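Local structure of xyloglucan-specific endo-beta-1,4-glucanase GH12 (Aspergillus niveus, 4NPR) at residues L91-K96 and V217-G222; K102-T107 and Y238-A243. The protein probably hydrolyses internal beta-1,4-glucosidic bonds of xyloglucan with retention of the beta configuration, releasing xyloglucan oligosaccharides. One frame throughout, in Å; residues are numbered along the deposited sequence.

Contact 1 (L91-K96 and V217-G222); sequences LQFTPK and VDVQAG
F93 brings CE1 and CZ, one end of its ring, to the backbone of V217-V219 at a place where two antiparallel strands of the larger sheet, 87-97 and 215-226, part company. Before the gap, the pairing is direct: L91 N donates to V219 O at 3.0 Å, with a nearly straight N-H...O angle of 174°. The second bond expected of the same L91-V219 pair, V219 N to L91 O, is made through a water. It accepts from V219 N at 2.7 Å and donates to L91 O at 2.9 Å. Its second proton goes to D218 OD1, 3.1 Å away, so one molecule ties both strands to a carboxylate that H135 also holds weakly.

Beside this bridge the aromatic ring spans the separation. With F93 CG set between its own N and carbonyl carbon (chi1 64°), the ring turns its edge to L91 C and still reaches across. F93 CE1 meets V219 N at 3.9 Å, the nitrogen lying at the ring edge and near its plane. F93 CZ approaches V217 C obliquely at 3.9 Å. The V219 side chain crosses that of F93 at about a right angle, and V219 CG2 meets F93 CZ at 4.0 Å. Beta-branched valine suits an extended strand, and its two methyls can serve two neighbours; M125 also touches this side chain.

V217, although its CB points away, loses as much surface as V219: F93 covers its carbonyl carbon, and V217 CG1 meets P95 CB at 4.1 Å. Where the strand draws in again towards V217, P95 has no N-H to place and offers an apolar ring. Beyond it, K96 pairs with L216. The chemistry thus divides the work: water joins L91 O and V219 N, while phenyl, proline ring and methyl groups bridge the strands by apolar packing.

Contact 2 (K102-T107 and Y238-A243); sequences KSIDST and YSVSVA. With SO4 (sulfate ion), chain C.
S106 sits opposite V240 in a non-hydrogen-bonded antiparallel pair, and its short side chain reaches along the partner strand toward S239. S106 CB lies 3.4 Å from S239 O and 3.9 Å from V240 CG2. From there S106 OG extends anti to the backbone N (chi1 -175°) and donates to S239 O at 2.7 Å, in the carbonyl plane. The same S106 OG lies 3.6 Å from Y238 CE1, and Y123 OH gives it a second polar partner. Serine fits because it is small enough for this buried face yet carries a hydroxyl. S239 O also accepts from T107 N at 3.0 Å, but this donor stands above the carbonyl plane.

At the other end K102 and S103 both face A243 in a classic beta bulge; their bonds to A243 O are weak, whereas A243 N to S103 O is firm at 2.8 Å. On the apolar side I104 CG2 lies beside V240 CG2, 3.7 Å away. S239 OG, on the opposite face from S106, donates to O2 of a sulfate, probably from the crystallisation liquor, at 2.8 Å. The chemistry implies that a buried hydroxyl reinforces the backbone ladder just before the chain terminus, doubling the donors on one carbonyl.

From the N terminus the chain runs through 91-96 and soon afterwards 102-107, then makes its long excursion before returning as 217-222 and finally 238-243. Contact 1 closes a loop of 120 residues and contact 2 one of 130; since their segments alternate, the loops cross. Each contact joins neighbouring strands within one sheet, contact 1 in the larger and contact 2 in the smaller, and both lie in the beta jelly roll. Their side chains meet between the sheets: L91 and F93 pack on V242, and A221 CB lies 3.3 Å from Y238 CE1. The C-terminal segment is thus bound into one sheet and packed against the other.

Contact 1 (L91-K96 and V217-G222)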
# COMPACT_ATOMS: atom_id res chain seq x y z
N LEU A 91 3.79 -9.01 -3.47
CA LEU A 91 4.16 -9.82 -4.59
C LEU A 91 5.57 -10.31 -4.36
O LEU A 91 6.40 -9.53 -3.93
CB LEU A 91 4.14 -8.97 -5.85
CG LEU A 91 4.49 -9.72 -7.13
CD1 LEU A 91 3.35 -10.68 -7.46
CD2 LEU A 91 4.77 -8.73 -8.27
N GLN A 92 5.82 -11.58 -4.67
CA GLN A 92 7.13 -12.21 -4.54
C GLN A 92 7.76 -12.27 -5.92
O GLN A 92 7.25 -12.90 -6.82
CB GLN A 92 6.98 -13.61 -3.95
CG GLN A 92 6.18 -13.63 -2.65
CD GLN A 92 6.81 -12.75 -1.54
OE1 GLN A 92 6.26 -11.71 -1.14
NE2 GLN A 92 7.97 -13.14 -1.07
N PHE A 93 8.83 -11.55 -6.11
CA PHE A 93 9.45 -11.50 -7.42
C PHE A 93 10.91 -11.19 -7.27
O PHE A 93 11.39 -10.79 -6.22
CB PHE A 93 8.77 -10.45 -8.32
CG PHE A 93 8.95 -9.03 -7.82
CD1 PHE A 93 8.25 -8.60 -6.69
CD2 PHE A 93 9.83 -8.15 -8.45
CE1 PHE A 93 8.42 -7.32 -6.22
CE2 PHE A 93 10.00 -6.87 -7.97
CZ PHE A 93 9.30 -6.46 -6.85
N THR A 94 11.62 -11.38 -8.36
CA THR A 94 13.02 -11.09 -8.38
C THR A 94 13.16 -9.61 -8.66
O THR A 94 12.57 -9.11 -9.60
CB THR A 94 13.71 -11.90 -9.47
OG1 THR A 94 13.48 -13.30 -9.22
CG2 THR A 94 15.19 -11.61 -9.48
N PRO A 95 13.97 -8.91 -7.85
CA PRO A 95 14.17 -7.47 -8.01
C PRO A 95 14.69 -7.06 -9.38
O PRO A 95 15.38 -7.83 -10.02
CB PRO A 95 15.16 -7.14 -6.89
CG PRO A 95 14.81 -8.15 -5.82
CD PRO A 95 14.58 -9.41 -6.59
N LYS A 96 14.34 -5.86 -9.82
CA LYS A 96 14.70 -5.35 -11.14
C LYS A 96 15.00 -3.87 -11.06
O LYS A 96 14.28 -3.13 -10.41
CB LYS A 96 13.54 -5.50 -12.11
CG LYS A 96 13.51 -6.77 -12.94
CD LYS A 96 12.98 -6.47 -14.34
CE LYS A 96 12.90 -7.75 -15.16
NZ LYS A 96 11.69 -8.49 -14.77
N VAL A 217 12.16 -3.41 -5.29
CA VAL A 217 12.32 -4.64 -4.46
C VAL A 217 11.11 -5.18 -3.66
O VAL A 217 11.20 -6.30 -3.11
CB VAL A 217 13.52 -4.57 -3.48
CG1 VAL A 217 14.76 -4.11 -4.21
CG2 VAL A 217 13.23 -3.67 -2.27
N ASP A 218 10.04 -4.40 -3.56
CA ASP A 218 8.81 -4.83 -2.87
C ASP A 218 7.62 -4.10 -3.54
O ASP A 218 7.72 -2.91 -3.80
CB ASP A 218 8.88 -4.51 -1.34
CG ASP A 218 9.51 -5.67 -0.48
OD1 ASP A 218 8.82 -6.71 -0.22
OD2 ASP A 218 10.68 -5.52 -0.01
N VAL A 219 6.54 -4.83 -3.86
CA VAL A 219 5.28 -4.25 -4.30
C VAL A 219 4.11 -4.84 -3.50
O VAL A 219 3.69 -5.98 -3.70
CB VAL A 219 5.03 -4.49 -5.79
CG1 VAL A 219 3.73 -3.83 -6.25
CG2 VAL A 219 6.19 -3.96 -6.58
N GLN A 220 3.56 -4.01 -2.62
CA GLN A 220 2.60 -4.43 -1.61
C GLN A 220 1.33 -3.60 -1.72
O GLN A 220 1.41 -2.40 -1.94
CB GLN A 220 3.20 -4.19 -0.25
CG GLN A 220 4.56 -4.84 -0.08
CD GLN A 220 5.03 -4.68 1.35
OE1 GLN A 220 5.52 -3.63 1.75
NE2 GLN A 220 4.82 -5.72 2.14
N ALA A 221 0.16 -4.21 -1.59
CA ALA A 221 -1.11 -3.46 -1.61
C ALA A 221 -2.03 -3.89 -0.43
O ALA A 221 -2.26 -5.09 -0.22
CB ALA A 221 -1.81 -3.62 -2.96
N GLY A 222 -2.48 -2.89 0.36
CA GLY A 222 -3.33 -3.13 1.50
C GLY A 222 -3.96 -1.86 2.08
O GLY A 222 -4.21 -0.88 1.36
O HOH W 1 6.61 -7.07 -2.34

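Contact 2 (K102-T107 and Y238-A243)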
# COMPACT_ATOMS: atom_id res chain seq x y z
N LYS A 102 9.59 -3.26 -18.01
CA LYS A 102 8.64 -2.93 -19.11
C LYS A 102 7.28 -2.50 -18.58
O LYS A 102 6.68 -1.56 -19.08
CB LYS A 102 8.39 -4.10 -20.07
CG LYS A 102 9.52 -4.41 -21.05
CD LYS A 102 10.44 -5.51 -20.51
CE LYS A 102 11.78 -5.63 -21.26
NZ LYS A 102 11.64 -6.42 -22.51
N SER A 103 6.79 -3.20 -17.56
CA SER A 103 5.48 -2.85 -16.99
C SER A 103 5.29 -3.37 -15.58
O SER A 103 5.89 -4.37 -15.17
CB SER A 103 4.37 -3.43 -17.87
OG SER A 103 4.37 -4.84 -17.70
N ILE A 104 4.40 -2.69 -14.87
CA ILE A 104 3.83 -3.20 -13.61
C ILE A 104 2.29 -3.12 -13.64
O ILE A 104 1.70 -2.30 -12.95
CB ILE A 104 4.36 -2.40 -12.42
CG1 ILE A 104 5.85 -2.11 -12.55
CG2 ILE A 104 4.10 -3.13 -11.11
CD1 ILE A 104 6.29 -1.12 -11.50
N ASP A 105 1.66 -3.94 -14.47
CA ASP A 105 0.20 -3.91 -14.61
C ASP A 105 -0.46 -4.37 -13.31
O ASP A 105 -0.05 -5.36 -12.74
CB ASP A 105 -0.28 -4.79 -15.77
CG ASP A 105 0.23 -4.29 -17.17
OD1 ASP A 105 0.86 -3.20 -17.28
OD2 ASP A 105 0.01 -5.04 -18.16
N SER A 106 -1.46 -3.64 -12.81
CA SER A 106 -2.19 -4.06 -11.59
C SER A 106 -3.68 -3.79 -11.72
O SER A 106 -4.07 -2.77 -12.26
CB SER A 106 -1.68 -3.29 -10.35
OG SER A 106 -2.29 -3.73 -9.13
N THR A 107 -4.52 -4.66 -11.16
CA THR A 107 -5.94 -4.38 -11.09
C THR A 107 -6.42 -4.64 -9.67
O THR A 107 -6.08 -5.65 -9.08
CB THR A 107 -6.75 -5.26 -12.10
OG1 THR A 107 -6.38 -4.95 -13.46
CG2 THR A 107 -8.31 -5.06 -11.91
N TYR A 238 -7.43 -8.51 -6.60
CA TYR A 238 -6.20 -7.78 -6.64
C TYR A 238 -5.22 -8.62 -7.45
O TYR A 238 -5.12 -9.83 -7.25
CB TYR A 238 -5.61 -7.51 -5.23
CG TYR A 238 -4.21 -6.88 -5.30
CD1 TYR A 238 -4.05 -5.54 -5.63
CD2 TYR A 238 -3.08 -7.64 -5.12
CE1 TYR A 238 -2.79 -4.96 -5.78
CE2 TYR A 238 -1.81 -7.09 -5.26
CZ TYR A 238 -1.66 -5.74 -5.57
OH TYR A 238 -0.40 -5.19 -5.67
N SER A 239 -4.53 -7.98 -8.39
CA SER A 239 -3.40 -8.60 -9.07
C SER A 239 -2.37 -7.55 -9.37
O SER A 239 -2.68 -6.37 -9.45
CB SER A 239 -3.78 -9.30 -10.37
OG SER A 239 -4.53 -8.47 -11.19
N VAL A 240 -1.13 -8.04 -9.47
CA VAL A 240 -0.01 -7.26 -9.96
C VAL A 240 1.04 -8.20 -10.51
O VAL A 240 1.22 -9.30 -10.03
CB VAL A 240 0.60 -6.33 -8.86
CG1 VAL A 240 1.30 -7.11 -7.77
CG2 VAL A 240 1.55 -5.30 -9.47
N SER A 241 1.72 -7.75 -11.55
CA SER A 241 2.89 -8.46 -12.03
C SER A 241 4.00 -7.47 -12.45
O SER A 241 3.75 -6.39 -12.96
CB SER A 241 2.50 -9.46 -13.15
OG SER A 241 2.17 -8.78 -14.36
N VAL A 242 5.23 -7.85 -12.19
CA VAL A 242 6.37 -7.09 -12.65
C VAL A 242 6.88 -7.73 -13.94
O VAL A 242 7.39 -8.83 -13.93
CB VAL A 242 7.47 -7.05 -11.57
CG1 VAL A 242 8.75 -6.43 -12.14
CG2 VAL A 242 6.99 -6.29 -10.33
N ALA A 243 6.71 -7.04 -15.05
CA ALA A 243 7.30 -7.48 -16.30
C ALA A 243 8.51 -6.55 -16.64
O ALA A 243 8.68 -5.48 -16.02
CB ALA A 243 6.25 -7.47 -17.42
OXT ALA A 243 9.35 -6.82 -17.52
S SO4 C . -6.92 -9.59 -13.42
O1 SO4 C . -7.24 -8.16 -13.68
O2 SO4 C . -6.90 -9.77 -11.95
O3 SO4 C . -7.99 -10.42 -14.04
O4 SO4 C . -5.59 -9.96 -14.01